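Local coordinates for uncharacterized protein (Candida albicans, PDB 5K04) that probably serves as the helical, non-catalytic auxiliary subunit of the NatB N-terminal acetyltransferase, wrapping around and supporting the catalytic subunit that acetylates protein N-termini, at residues S108-T111 against L112-W116; K393-V396 against L397-L401; D246-D249 against T250-W254; Q517-I521 against L522-G526; E159-T162 against D163-S166. All blocks are in the same frame, centred on the assembly; numbering follows the deposited sequence.

Contact 1 (S108-T111 against L112-W116); sequences STET and LCLSW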
loop_
_atom_site.group_PDB
_atom_site.type_symbol
_atom_site.label_atom_id
_atom_site.label_comp_id
_atom_site.label_asym_id
_atom_site.label_seq_id
_atom_site.Cartn_x
_atom_site.Cartn_y
_atom_site.Cartn_z
ATOM N N SER A 108 33.014 20.738 -9.850
ATOM C CA SER A 108 31.562 20.686 -9.764
ATOM C C SER A 108 31.045 19.269 -9.537
ATOM O O SER A 108 29.845 19.020 -9.696
ATOM C CB SER A 108 30.950 21.289 -11.029
ATOM O OG SER A 108 31.586 20.762 -12.176
ATOM N N THR A 109 31.933 18.351 -9.145
ATOM C CA THR A 109 31.597 16.938 -9.004
ATOM C C THR A 109 30.427 16.717 -8.051
ATOM O O THR A 109 29.465 16.018 -8.390
ATOM C CB THR A 109 32.823 16.165 -8.519
ATOM O OG1 THR A 109 33.832 16.200 -9.538
ATOM C CG2 THR A 109 32.440 14.719 -8.215
ATOM N N GLU A 110 30.498 17.299 -6.851
ATOM C CA GLU A 110 29.427 17.109 -5.878
ATOM C C GLU A 110 28.097 17.623 -6.427
ATOM O O GLU A 110 27.110 16.880 -6.495
ATOM C CB GLU A 110 29.781 17.793 -4.548
ATOM C CG GLU A 110 28.826 17.407 -3.402
ATOM C CD GLU A 110 29.157 18.039 -2.056
ATOM O OE1 GLU A 110 29.684 19.167 -2.020
ATOM O OE2 GLU A 110 28.859 17.397 -1.023
ATOM N N THR A 111 28.079 18.881 -6.873
ATOM C CA THR A 111 26.856 19.506 -7.383
ATOM C C THR A 111 26.280 18.746 -8.577
ATOM O O THR A 111 25.062 18.537 -8.659
ATOM C CB THR A 111 27.153 20.960 -7.759
ATOM O OG1 THR A 111 27.741 21.628 -6.635
ATOM C CG2 THR A 111 25.883 21.689 -8.136
ATOM N N LEU A 112 27.137 18.336 -9.521
ATOM C CA LEU A 112 26.656 17.562 -10.659
ATOM C C LEU A 112 26.101 16.216 -10.205
ATOM O O LEU A 112 25.010 15.811 -10.623
ATOM C CB LEU A 112 27.776 17.357 -11.676
ATOM C CG LEU A 112 28.264 18.539 -12.507
ATOM C CD1 LEU A 112 29.498 18.122 -13.288
ATOM C CD2 LEU A 112 27.173 19.044 -13.444
ATOM N N CYS A 113 26.838 15.524 -9.332
ATOM C CA CYS A 113 26.432 14.198 -8.882
ATOM C C CYS A 113 25.102 14.246 -8.135
ATOM O O CYS A 113 24.252 13.371 -8.326
ATOM C CB CYS A 113 27.539 13.582 -8.021
ATOM S SG CYS A 113 28.960 12.968 -8.936
ATOM N N LEU A 114 24.871 15.300 -7.334
ATOM C CA LEU A 114 23.623 15.388 -6.568
ATOM C C LEU A 114 22.425 15.664 -7.469
ATOM O O LEU A 114 21.332 15.145 -7.221
ATOM C CB LEU A 114 23.731 16.464 -5.479
ATOM C CG LEU A 114 24.746 16.143 -4.366
ATOM C CD1 LEU A 114 24.797 17.225 -3.294
ATOM C CD2 LEU A 114 24.506 14.766 -3.737
ATOM N N SER A 115 22.605 16.493 -8.507
ATOM C CA SER A 115 21.557 16.682 -9.515
ATOM C C SER A 115 21.273 15.373 -10.252
ATOM O O SER A 115 20.120 14.954 -10.387
ATOM C CB SER A 115 21.985 17.789 -10.491
ATOM O OG SER A 115 21.212 17.803 -11.674
ATOM N N TRP A 116 22.340 14.721 -10.738
ATOM C CA TRP A 116 22.267 13.389 -11.328
ATOM C C TRP A 116 21.480 12.427 -10.448
ATOM O O TRP A 116 20.612 11.689 -10.924
ATOM C CB TRP A 116 23.693 12.871 -11.532
ATOM C CG TRP A 116 23.822 11.726 -12.451
ATOM C CD1 TRP A 116 22.819 11.104 -13.141
ATOM C CD2 TRP A 116 25.038 11.055 -12.813
ATOM N NE1 TRP A 116 23.335 10.088 -13.907
ATOM C CE2 TRP A 116 24.694 10.032 -13.717
ATOM C CE3 TRP A 116 26.374 11.207 -12.440
ATOM C CZ2 TRP A 116 25.644 9.169 -14.260
ATOM C CZ3 TRP A 116 27.321 10.357 -12.984
ATOM C CH2 TRP A 116 26.953 9.350 -13.886
#

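Contact 2 (K393-V396 against L397-L401); sequences KNIV and LLKHL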
loop_
_atom_site.group_PDB
_atom_site.type_symbol
_atom_site.label_atom_id
_atom_site.label_comp_id
_atom_site.label_asym_id
_atom_site.label_seq_id
_atom_site.Cartn_x
_atom_site.Cartn_y
_atom_site.Cartn_z
ATOM N N LYS A 393 -30.078 -10.133 1.793
ATOM C CA LYS A 393 -30.363 -10.516 3.173
ATOM C C LYS A 393 -29.185 -10.172 4.077
ATOM O O LYS A 393 -29.352 -9.552 5.137
ATOM C CB LYS A 393 -30.696 -12.011 3.254
ATOM C CG LYS A 393 -30.792 -12.541 4.695
ATOM C CD LYS A 393 -30.968 -14.060 4.779
ATOM C CE LYS A 393 -29.664 -14.788 4.567
ATOM N NZ LYS A 393 -29.801 -16.241 4.722
ATOM N N ASN A 394 -27.975 -10.528 3.647
ATOM C CA ASN A 394 -26.813 -10.300 4.488
ATOM C C ASN A 394 -26.380 -8.838 4.505
ATOM O O ASN A 394 -25.790 -8.396 5.495
ATOM C CB ASN A 394 -25.692 -11.243 4.056
ATOM C CG ASN A 394 -25.912 -12.666 4.593
ATOM O OD1 ASN A 394 -26.019 -12.871 5.792
ATOM N ND2 ASN A 394 -26.028 -13.630 3.695
ATOM N N ILE A 395 -26.690 -8.066 3.454
ATOM C CA ILE A 395 -26.574 -6.607 3.545
ATOM C C ILE A 395 -27.425 -6.072 4.702
ATOM O O ILE A 395 -26.988 -5.206 5.474
ATOM C CB ILE A 395 -26.982 -5.951 2.212
ATOM C CG1 ILE A 395 -25.859 -6.071 1.178
ATOM C CG2 ILE A 395 -27.362 -4.493 2.435
ATOM C CD1 ILE A 395 -26.244 -5.590 -0.216
ATOM N N VAL A 396 -28.661 -6.568 4.823
ATOM C CA VAL A 396 -29.546 -6.142 5.906
ATOM C C VAL A 396 -28.953 -6.500 7.265
ATOM O O VAL A 396 -29.052 -5.731 8.229
ATOM C CB VAL A 396 -30.936 -6.772 5.714
ATOM C CG1 VAL A 396 -31.845 -6.425 6.859
ATOM C CG2 VAL A 396 -31.525 -6.310 4.395
ATOM N N LEU A 397 -28.315 -7.668 7.361
ATOM C CA LEU A 397 -27.756 -8.087 8.641
ATOM C C LEU A 397 -26.518 -7.267 8.998
ATOM O O LEU A 397 -26.372 -6.826 10.144
ATOM C CB LEU A 397 -27.445 -9.587 8.611
ATOM C CG LEU A 397 -28.648 -10.531 8.431
ATOM C CD1 LEU A 397 -28.239 -11.989 8.138
ATOM C CD2 LEU A 397 -29.556 -10.488 9.653
ATOM N N LEU A 398 -25.635 -7.024 8.024
ATOM C CA LEU A 398 -24.442 -6.210 8.273
ATOM C C LEU A 398 -24.820 -4.809 8.745
ATOM O O LEU A 398 -24.334 -4.343 9.779
ATOM C CB LEU A 398 -23.575 -6.147 7.011
ATOM C CG LEU A 398 -22.860 -7.457 6.653
ATOM C CD1 LEU A 398 -22.048 -7.305 5.386
ATOM C CD2 LEU A 398 -21.952 -7.964 7.800
ATOM N N LYS A 399 -25.721 -4.140 8.008
ATOM C CA LYS A 399 -26.208 -2.819 8.413
ATOM C C LYS A 399 -26.807 -2.853 9.814
ATOM O O LYS A 399 -26.622 -1.917 10.598
ATOM C CB LYS A 399 -27.246 -2.292 7.414
ATOM C CG LYS A 399 -26.704 -2.068 6.016
ATOM C CD LYS A 399 -27.813 -1.749 5.037
ATOM C CE LYS A 399 -28.526 -0.458 5.418
ATOM N NZ LYS A 399 -29.778 -0.308 4.633
ATOM N N HIS A 400 -27.538 -3.919 10.144
ATOM C CA HIS A 400 -28.161 -3.982 11.462
ATOM C C HIS A 400 -27.114 -4.069 12.558
ATOM O O HIS A 400 -27.195 -3.353 13.560
ATOM C CB HIS A 400 -29.119 -5.169 11.555
ATOM C CG HIS A 400 -29.793 -5.268 12.883
ATOM N ND1 HIS A 400 -29.336 -6.089 13.892
ATOM C CD2 HIS A 400 -30.858 -4.608 13.389
ATOM C CE1 HIS A 400 -30.104 -5.945 14.957
ATOM N NE2 HIS A 400 -31.034 -5.052 14.677
ATOM N N LEU A 401 -26.118 -4.937 12.372
ATOM C CA LEU A 401 -24.994 -5.025 13.299
ATOM C C LEU A 401 -24.254 -3.693 13.427
ATOM O O LEU A 401 -23.829 -3.315 14.527
ATOM C CB LEU A 401 -24.043 -6.131 12.836
ATOM C CG LEU A 401 -24.692 -7.507 12.657
ATOM C CD1 LEU A 401 -23.703 -8.523 12.126
ATOM C CD2 LEU A 401 -25.335 -7.995 13.952
#

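Contact 3 (D246-D249 against T250-W254); sequences DDFD and TWKLW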
loop_
_atom_site.group_PDB
_atom_site.type_symbol
_atom_site.label_atom_id
_atom_site.label_comp_id
_atom_site.label_asym_id
_atom_site.label_seq_id
_atom_site.Cartn_x
_atom_site.Cartn_y
_atom_site.Cartn_z
ATOM N N ASP A 246 11.295 -9.072 27.356
ATOM C CA ASP A 246 10.029 -9.839 27.306
ATOM C C ASP A 246 9.548 -10.019 25.867
ATOM O O ASP A 246 8.484 -9.542 25.466
ATOM C CB ASP A 246 8.927 -9.211 28.156
ATOM C CG ASP A 246 7.660 -10.094 28.219
ATOM O OD1 ASP A 246 7.730 -11.290 27.869
ATOM O OD2 ASP A 246 6.586 -9.588 28.607
ATOM N N ASP A 247 10.357 -10.752 25.105
ATOM C CA ASP A 247 10.245 -10.855 23.655
ATOM C C ASP A 247 10.131 -12.327 23.273
ATOM O O ASP A 247 11.052 -13.112 23.535
ATOM C CB ASP A 247 11.468 -10.203 23.012
ATOM C CG ASP A 247 11.340 -10.057 21.536
ATOM O OD1 ASP A 247 10.524 -9.220 21.089
ATOM O OD2 ASP A 247 12.099 -10.753 20.831
ATOM N N PHE A 248 9.003 -12.703 22.661
ATOM C CA PHE A 248 8.733 -14.121 22.434
ATOM C C PHE A 248 9.819 -14.771 21.576
ATOM O O PHE A 248 10.322 -15.846 21.914
ATOM C CB PHE A 248 7.363 -14.313 21.795
ATOM C CG PHE A 248 6.888 -15.739 21.818
ATOM C CD1 PHE A 248 6.709 -16.400 23.027
ATOM C CD2 PHE A 248 6.618 -16.420 20.646
ATOM C CE1 PHE A 248 6.266 -17.719 23.062
ATOM C CE2 PHE A 248 6.171 -17.746 20.673
ATOM C CZ PHE A 248 6.000 -18.394 21.880
ATOM N N ASP A 249 10.187 -14.132 20.462
ATOM C CA ASP A 249 11.249 -14.669 19.616
ATOM C C ASP A 249 12.537 -14.872 20.411
ATOM O O ASP A 249 13.246 -15.867 20.222
ATOM C CB ASP A 249 11.485 -13.737 18.427
ATOM C CG ASP A 249 10.340 -13.757 17.424
ATOM O OD1 ASP A 249 9.370 -14.513 17.631
ATOM O OD2 ASP A 249 10.414 -13.020 16.418
ATOM N N THR A 250 12.836 -13.952 21.332
ATOM C CA THR A 250 14.028 -14.079 22.162
ATOM C C THR A 250 13.874 -15.188 23.203
ATOM O O THR A 250 14.863 -15.848 23.555
ATOM C CB THR A 250 14.340 -12.737 22.835
ATOM O OG1 THR A 250 14.398 -11.705 21.836
ATOM C CG2 THR A 250 15.684 -12.803 23.581
ATOM N N TRP A 251 12.647 -15.423 23.684
ATOM C CA TRP A 251 12.404 -16.532 24.604
ATOM C C TRP A 251 12.637 -17.866 23.913
ATOM O O TRP A 251 13.232 -18.783 24.497
ATOM C CB TRP A 251 10.976 -16.485 25.154
ATOM C CG TRP A 251 10.719 -15.540 26.324
ATOM C CD1 TRP A 251 9.955 -14.400 26.308
ATOM C CD2 TRP A 251 11.185 -15.684 27.675
ATOM N NE1 TRP A 251 9.927 -13.827 27.557
ATOM C CE2 TRP A 251 10.679 -14.593 28.411
ATOM C CE3 TRP A 251 11.994 -16.617 28.327
ATOM C CZ2 TRP A 251 10.950 -14.418 29.767
ATOM C CZ3 TRP A 251 12.261 -16.441 29.668
ATOM C CH2 TRP A 251 11.740 -15.350 30.375
ATOM N N LYS A 252 12.176 -17.990 22.670
ATOM C CA LYS A 252 12.323 -19.249 21.949
ATOM C C LYS A 252 13.790 -19.570 21.706
ATOM O O LYS A 252 14.220 -20.716 21.885
ATOM C CB LYS A 252 11.554 -19.187 20.631
ATOM C CG LYS A 252 10.036 -19.131 20.811
ATOM C CD LYS A 252 9.318 -18.603 19.555
ATOM C CE LYS A 252 9.368 -19.592 18.406
ATOM N NZ LYS A 252 8.705 -19.039 17.200
ATOM N N LEU A 253 14.575 -18.564 21.306
ATOM C CA LEU A 253 16.014 -18.764 21.165
ATOM C C LEU A 253 16.648 -19.168 22.493
ATOM O O LEU A 253 17.570 -19.990 22.519
ATOM C CB LEU A 253 16.662 -17.491 20.618
ATOM C CG LEU A 253 16.306 -17.078 19.178
ATOM C CD1 LEU A 253 17.132 -15.870 18.755
ATOM C CD2 LEU A 253 16.510 -18.186 18.170
ATOM N N TRP A 254 16.125 -18.644 23.607
ATOM C CA TRP A 254 16.689 -18.952 24.919
ATOM C C TRP A 254 16.479 -20.413 25.306
ATOM O O TRP A 254 17.379 -21.032 25.887
ATOM C CB TRP A 254 16.087 -18.031 25.978
ATOM C CG TRP A 254 16.587 -18.284 27.366
ATOM C CD1 TRP A 254 17.787 -17.883 27.902
ATOM C CD2 TRP A 254 15.891 -18.969 28.413
ATOM N NE1 TRP A 254 17.882 -18.301 29.214
ATOM C CE2 TRP A 254 16.731 -18.968 29.546
ATOM C CE3 TRP A 254 14.643 -19.597 28.496
ATOM C CZ2 TRP A 254 16.357 -19.555 30.744
ATOM C CZ3 TRP A 254 14.281 -20.198 29.682
ATOM C CH2 TRP A 254 15.130 -20.166 30.794
#

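Contact 4 (Q517-I521 against L522-G526); sequences QISTI and LGTDG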
loop_
_atom_site.group_PDB
_atom_site.type_symbol
_atom_site.label_atom_id
_atom_site.label_comp_id
_atom_site.label_asym_id
_atom_site.label_seq_id
_atom_site.Cartn_x
_atom_site.Cartn_y
_atom_site.Cartn_z
ATOM N N GLN A 517 -12.685 7.682 -17.386
ATOM C CA GLN A 517 -13.982 7.123 -17.750
ATOM C C GLN A 517 -15.116 8.055 -17.348
ATOM O O GLN A 517 -15.998 8.363 -18.156
ATOM C CB GLN A 517 -14.163 5.746 -17.094
ATOM C CG GLN A 517 -15.578 5.188 -17.261
ATOM C CD GLN A 517 -15.731 3.796 -16.695
ATOM O OE1 GLN A 517 -16.007 3.625 -15.503
ATOM N NE2 GLN A 517 -15.555 2.784 -17.551
ATOM N N ILE A 518 -15.109 8.503 -16.089
ATOM C CA ILE A 518 -16.161 9.388 -15.597
ATOM C C ILE A 518 -16.095 10.737 -16.303
ATOM O O ILE A 518 -17.126 11.306 -16.691
ATOM C CB ILE A 518 -16.041 9.509 -14.061
ATOM C CG1 ILE A 518 -16.067 8.101 -13.434
ATOM C CG2 ILE A 518 -17.151 10.388 -13.451
ATOM C CD1 ILE A 518 -15.798 8.114 -11.945
ATOM N N SER A 519 -14.877 11.252 -16.517
ATOM C CA SER A 519 -14.720 12.491 -17.276
ATOM C C SER A 519 -15.382 12.409 -18.649
ATOM O O SER A 519 -16.042 13.362 -19.074
ATOM C CB SER A 519 -13.236 12.845 -17.429
ATOM O OG SER A 519 -12.748 13.446 -16.251
ATOM N N THR A 520 -15.201 11.288 -19.374
ATOM C CA THR A 520 -15.767 11.224 -20.725
ATOM C C THR A 520 -17.262 10.933 -20.705
ATOM O O THR A 520 -17.986 11.384 -21.593
ATOM C CB THR A 520 -15.044 10.178 -21.601
ATOM O OG1 THR A 520 -15.470 8.863 -21.256
ATOM C CG2 THR A 520 -13.539 10.271 -21.447
ATOM N N ILE A 521 -17.740 10.205 -19.698
ATOM C CA ILE A 521 -19.171 9.933 -19.583
ATOM C C ILE A 521 -19.928 11.215 -19.275
ATOM O O ILE A 521 -20.873 11.580 -19.978
ATOM C CB ILE A 521 -19.422 8.859 -18.516
ATOM C CG1 ILE A 521 -19.014 7.492 -19.063
ATOM C CG2 ILE A 521 -20.857 8.880 -18.075
ATOM C CD1 ILE A 521 -18.962 6.433 -18.002
ATOM N N LEU A 522 -19.540 11.900 -18.202
ATOM C CA LEU A 522 -19.904 13.298 -18.050
ATOM C C LEU A 522 -19.199 14.096 -19.145
ATOM O O LEU A 522 -18.387 13.570 -19.902
ATOM C CB LEU A 522 -19.527 13.803 -16.651
ATOM C CG LEU A 522 -19.823 12.859 -15.469
ATOM C CD1 LEU A 522 -19.274 13.412 -14.154
ATOM C CD2 LEU A 522 -21.323 12.528 -15.337
ATOM N N GLY A 523 -19.516 15.368 -19.262
ATOM C CA GLY A 523 -18.870 16.094 -20.340
ATOM C C GLY A 523 -17.689 16.935 -19.906
ATOM O O GLY A 523 -17.355 17.923 -20.565
ATOM N N THR A 524 -17.031 16.536 -18.817
ATOM C CA THR A 524 -16.115 17.412 -18.082
ATOM C C THR A 524 -14.700 17.263 -18.625
ATOM O O THR A 524 -13.949 16.377 -18.209
ATOM C CB THR A 524 -16.172 17.090 -16.595
ATOM O OG1 THR A 524 -15.496 15.851 -16.357
ATOM C CG2 THR A 524 -17.620 16.941 -16.154
ATOM N N ASP A 525 -14.327 18.149 -19.541
ATOM C CA ASP A 525 -13.004 18.135 -20.155
ATOM C C ASP A 525 -11.952 18.843 -19.310
ATOM O O ASP A 525 -10.772 18.823 -19.684
ATOM C CB ASP A 525 -13.053 18.776 -21.551
ATOM C CG ASP A 525 -13.765 17.903 -22.580
ATOM O OD1 ASP A 525 -14.317 16.844 -22.209
ATOM O OD2 ASP A 525 -13.764 18.280 -23.770
ATOM N N GLY A 526 -12.348 19.460 -18.190
ATOM C CA GLY A 526 -11.370 20.121 -17.338
ATOM C C GLY A 526 -10.278 19.177 -16.871
ATOM O O GLY A 526 -9.089 19.499 -16.933
#

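Contact 5 (E159-T162 against D163-S166); sequences EGET and DKAS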
loop_
_atom_site.group_PDB
_atom_site.type_symbol
_atom_site.label_atom_id
_atom_site.label_comp_id
_atom_site.label_asym_id
_atom_site.label_seq_id
_atom_site.Cartn_x
_atom_site.Cartn_y
_atom_site.Cartn_z
ATOM N N GLU A 159 19.779 -7.415 -6.746
ATOM C CA GLU A 159 19.200 -7.517 -8.082
ATOM C C GLU A 159 19.509 -8.824 -8.802
ATOM O O GLU A 159 18.691 -9.259 -9.615
ATOM C CB GLU A 159 19.639 -6.327 -8.947
ATOM C CG GLU A 159 19.095 -5.004 -8.408
ATOM C CD GLU A 159 19.149 -3.876 -9.423
ATOM O OE1 GLU A 159 20.170 -3.752 -10.136
ATOM O OE2 GLU A 159 18.159 -3.115 -9.510
ATOM N N GLY A 160 20.639 -9.462 -8.530
ATOM C CA GLY A 160 20.849 -10.841 -8.922
ATOM C C GLY A 160 21.786 -11.139 -10.090
ATOM O O GLY A 160 21.712 -12.245 -10.645
ATOM N N GLU A 161 22.649 -10.202 -10.486
ATOM C CA GLU A 161 23.743 -10.520 -11.406
ATOM C C GLU A 161 24.803 -11.263 -10.601
ATOM O O GLU A 161 25.850 -10.726 -10.231
ATOM C CB GLU A 161 24.305 -9.264 -12.062
ATOM C CG GLU A 161 23.485 -8.765 -13.242
ATOM C CD GLU A 161 24.265 -7.804 -14.113
ATOM O OE1 GLU A 161 25.425 -7.494 -13.760
ATOM O OE2 GLU A 161 23.721 -7.364 -15.148
ATOM N N THR A 162 24.506 -12.537 -10.334
ATOM C CA THR A 162 25.319 -13.370 -9.456
ATOM C C THR A 162 26.789 -13.402 -9.857
ATOM O O THR A 162 27.646 -13.665 -9.005
ATOM C CB THR A 162 24.757 -14.801 -9.440
ATOM O OG1 THR A 162 25.024 -15.442 -10.696
ATOM C CG2 THR A 162 23.247 -14.783 -9.206
ATOM N N ASP A 163 27.104 -13.149 -11.131
ATOM C CA ASP A 163 28.498 -13.176 -11.564
ATOM C C ASP A 163 29.282 -11.964 -11.069
ATOM O O ASP A 163 30.517 -12.007 -11.047
ATOM C CB ASP A 163 28.574 -13.275 -13.092
ATOM C CG ASP A 163 27.663 -12.282 -13.792
ATOM O OD1 ASP A 163 26.494 -12.136 -13.368
ATOM O OD2 ASP A 163 28.119 -11.643 -14.766
ATOM N N LYS A 164 28.596 -10.893 -10.679
ATOM C CA LYS A 164 29.229 -9.712 -10.107
ATOM C C LYS A 164 29.190 -9.709 -8.583
ATOM O O LYS A 164 29.796 -8.830 -7.962
ATOM C CB LYS A 164 28.547 -8.437 -10.629
ATOM C CG LYS A 164 28.293 -8.411 -12.129
ATOM C CD LYS A 164 29.597 -8.497 -12.913
ATOM C CE LYS A 164 30.447 -7.247 -12.724
ATOM N NZ LYS A 164 29.967 -6.107 -13.561
ATOM N N ALA A 165 28.509 -10.685 -7.976
ATOM C CA ALA A 165 28.161 -10.602 -6.563
ATOM C C ALA A 165 29.402 -10.580 -5.679
ATOM O O ALA A 165 29.500 -9.782 -4.737
ATOM C CB ALA A 165 27.255 -11.777 -6.195
ATOM N N SER A 166 30.356 -11.465 -5.963
ATOM C CA SER A 166 31.589 -11.528 -5.191
ATOM C C SER A 166 32.335 -10.193 -5.228
ATOM O O SER A 166 32.810 -9.700 -4.197
ATOM C CB SER A 166 32.454 -12.679 -5.733
ATOM O OG SER A 166 33.695 -12.748 -5.062
#

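Contact 1 (S108-T111 against L112-W116)
S108 and L112 meet at the first turn of helix 109-120, where the amide N of L112 donates to S108 O at 2.8 Å in a nearly straight bond (168°). The same carbonyl also touches the L112 side chain: with CG placed beside its own backbone N (chi1 -71°), the branch point lies 3.3 Å from S108 O, and CD1 reaches S108 OG at 3.5 Å. That hydroxyl, although S108 occupies the N-cap position, makes no capping bond; its hydrogen bond goes back to Y105 O. The tight face continues one residue on. C113 N bonds T109 O, and C113 SG is 3.1 Å from T109 O and 4.0 Å from T109 CG2. T109 OG1 is bonded to P106 O and to N139 ND2, so the polar branch of the threonine is satisfied while its methyl joins the apolar packing. The looser side carries E110 and T111, both exposed, and L114, partly exposed. E110 CG and L114 CD1 run alongside each other, pointing the same way, 4.0 Å apart, the glutamate chain stretched out so that CG flanks the leucine; E110 also touches H145, and L114 W148, of helix 143-157. T111 contributes mainly its carbonyl, which receives S115 N at 3.2 Å. Across the two segments the hydrogen bonds are all main-chain; the hydroxyls of S108, T109 and S115 bond to residues outside them, S115 OG to E79, while the L112 side chain, C113 SG and the T109 methyl pack toward helices 91-104 and 126-138.

Contact 2 (K393-V396 against L397-L401)
K393 to V396 give their carbonyls in turn to the amides of L397 to H400, four successive i to i+4 bonds in the middle of helix 388-404. The bond from L397 N to K393 O is the one lying in the carbonyl plane, though bent to 143° at the hydrogen. Two side-chain pairs cross this turn obliquely. In the first, N394 holds its carboxamide beside its own backbone N (chi1 -78°), which sets OD1 against the methyl CD1 of L397 at 3.3 Å; the amide end, ND2, is bonded to D383 OD2, and K393 NZ forms a salt bridge to the same carboxylate oxygen. One aspartate of helix 372-383 thus holds both polar tips, and the leucine methyl meets the remaining oxygen of the amide. In the second pair, the CG2 branch of I395 meets K399 CD at 3.8 Å. The lysine chain passes close to the I395 carbonyl, CG 3.2 Å from I395 O, then bends at chi3 (62°) and carries NZ to T731 OG1. L397 packs on W353 and I724, whereas I395 faces L418 and Y419 of helix 409-419. Covered by helices 353-358, 372-383 and 409-419 and by the loop residues I724 and V726, this is a helix packed among its sequence neighbours, as in an alpha-helical solenoid, consistent with the TPR clan in which the MDM20/NAA25 family is placed.

Contact 3 (D246-D249 against T250-W254)
T250 meets D247 at the start of helix 248-260: its OG1 donates to D247 OD2 at 2.7 Å, reaching the oxygen on its anti side, 22° out of the carboxylate plane. D247 is the N-cap, and the same OD2 accepts a weak bond from T250 N at 3.3 Å, so one carboxylate oxygen takes both the amide and the hydroxyl of T250, the N3 residue. Next, W251 N bonds D247 O at 2.8 Å. The indole, with CG beside its backbone N (chi1 -82°), presents NE1 to D246 OD1 in a weak bond of 3.4 Å, an oxygen that N278 ND2 also meets weakly; it lies in the plane of the ring at its edge, while carboxylate and ring planes stand 80° apart. K252 follows, bonded through its N to F248 O, and lays its methylenes on the phenyl ring: CG sits over one face in a CH-pi contact, 4.3 Å from the centroid, and CD comes to 3.4 Å from F248 CE2. L253 N donates to D249 O at 3.2 Å. W254, one turn on, has W251 CZ3 above one face of its ring and NE1 bonded to E237. Catalytic-subunit contacts converge here: D249 OD2 makes a salt bridge to K5 of the NAT3 chain, and D247 OD1 accepts from I4 N of that chain. Within its own chain the turn lies against helix 229-242 through T250, W251 and W254, against helix 277-289 through F248 and W251, and against M220 of helix 213-225.

Contact 4 (Q517-I521 against L522-G526)
L522 N donates to I518 O at 2.9 Å, the last regular bond across this helix C-terminus, where helix 506-521 ends and a short connection leads toward helix 525-537. L522 is the first residue to leave helical backbone angles; its psi of 173° breaks the helical path. Beyond it T524 N comes back to S519 O in a weak, bent bond of 3.3 Å (133°), an i to i+5 return that folds the connection against the helix end. Packing follows the same two pairs. I518 and L522 lie side by side, pointing the same way, I518 CG2 against L522 CD1 at 3.8 Å, and the leucine CG also rests 3.3 Å from I518 O. Farther along, S519 CB lies 3.7 Å from T524 O. I518 and S519, together with T524, pack on L459 of helix 456-485, and I521 turns to T667 and V670 of helix 661-682; the turn thus has neighbours on both long helices. S519 OG bonds weakly to I515 O. With its hydroxyl set between the backbone N and the carbonyl carbon (chi1 74°), T524 holds OG1 3.6 Å from S519 CA, buried and without a polar partner in the model.

Contact 5 (E159-T162 against D163-S166)
The N-terminal turn of helix 162-177, entered from the loop after helix 143-157, brings E161 against K164. E161 is the centre of an inverse gamma turn, closed by a weak bond from T162 N to G160 O at 2.8 Å, and this tight bend delivers the chain into the helix. G160 itself has a positive phi (106°), a conformation suited to glycine. The carbonyl of E161 then accepts K164 N at 2.8 Å; the amide comes from above the carbonyl plane, 36° out of it. A weak bond from A165 N to T162 O, 3.3 Å, follows. Both are i to i+3 bonds. Among side chains, E161 and K164 lie alongside each other, pointing the same way, E161 OE1 3.4 Å from K164 CG. The lysine folds at chi2, chi3 and chi4, and its NZ remains 4.8 Å from E161 OE1, too far for a salt bridge; the other glutamate oxygen, OE2, has that role with K127 NZ. D163 turns its carboxylate back toward the bend, OD1 3.4 Å from E161 C. With E161, T162 and D163 exposed, the arrangement is that of a solvent-facing helix start: an inverse gamma turn leading into the first turn of a helix.

In the fold
The five contacts lie in series along a mainly helical chain with no strand, in the order 1, 5, 3, 2, 4, and none touches another. Contacts 1 and 5 are the nearest pair, with centres 28 Å apart on helices 109-120 and 162-177; contacts 1 and 2 are the farthest, with centres 61 Å apart and on opposite sides of the chain's centre. Contacts 2, 3 and 4 belong to the region characteristic of NatB non-catalytic subunits. Contacts 1, 3 and 5 sit at or near helix starts, contact 2 is mid-helix and contact 4 a helix end. Contact 3 alone touches the NAT3 chain, in keeping with an extended helical scaffold around the catalytic subunit.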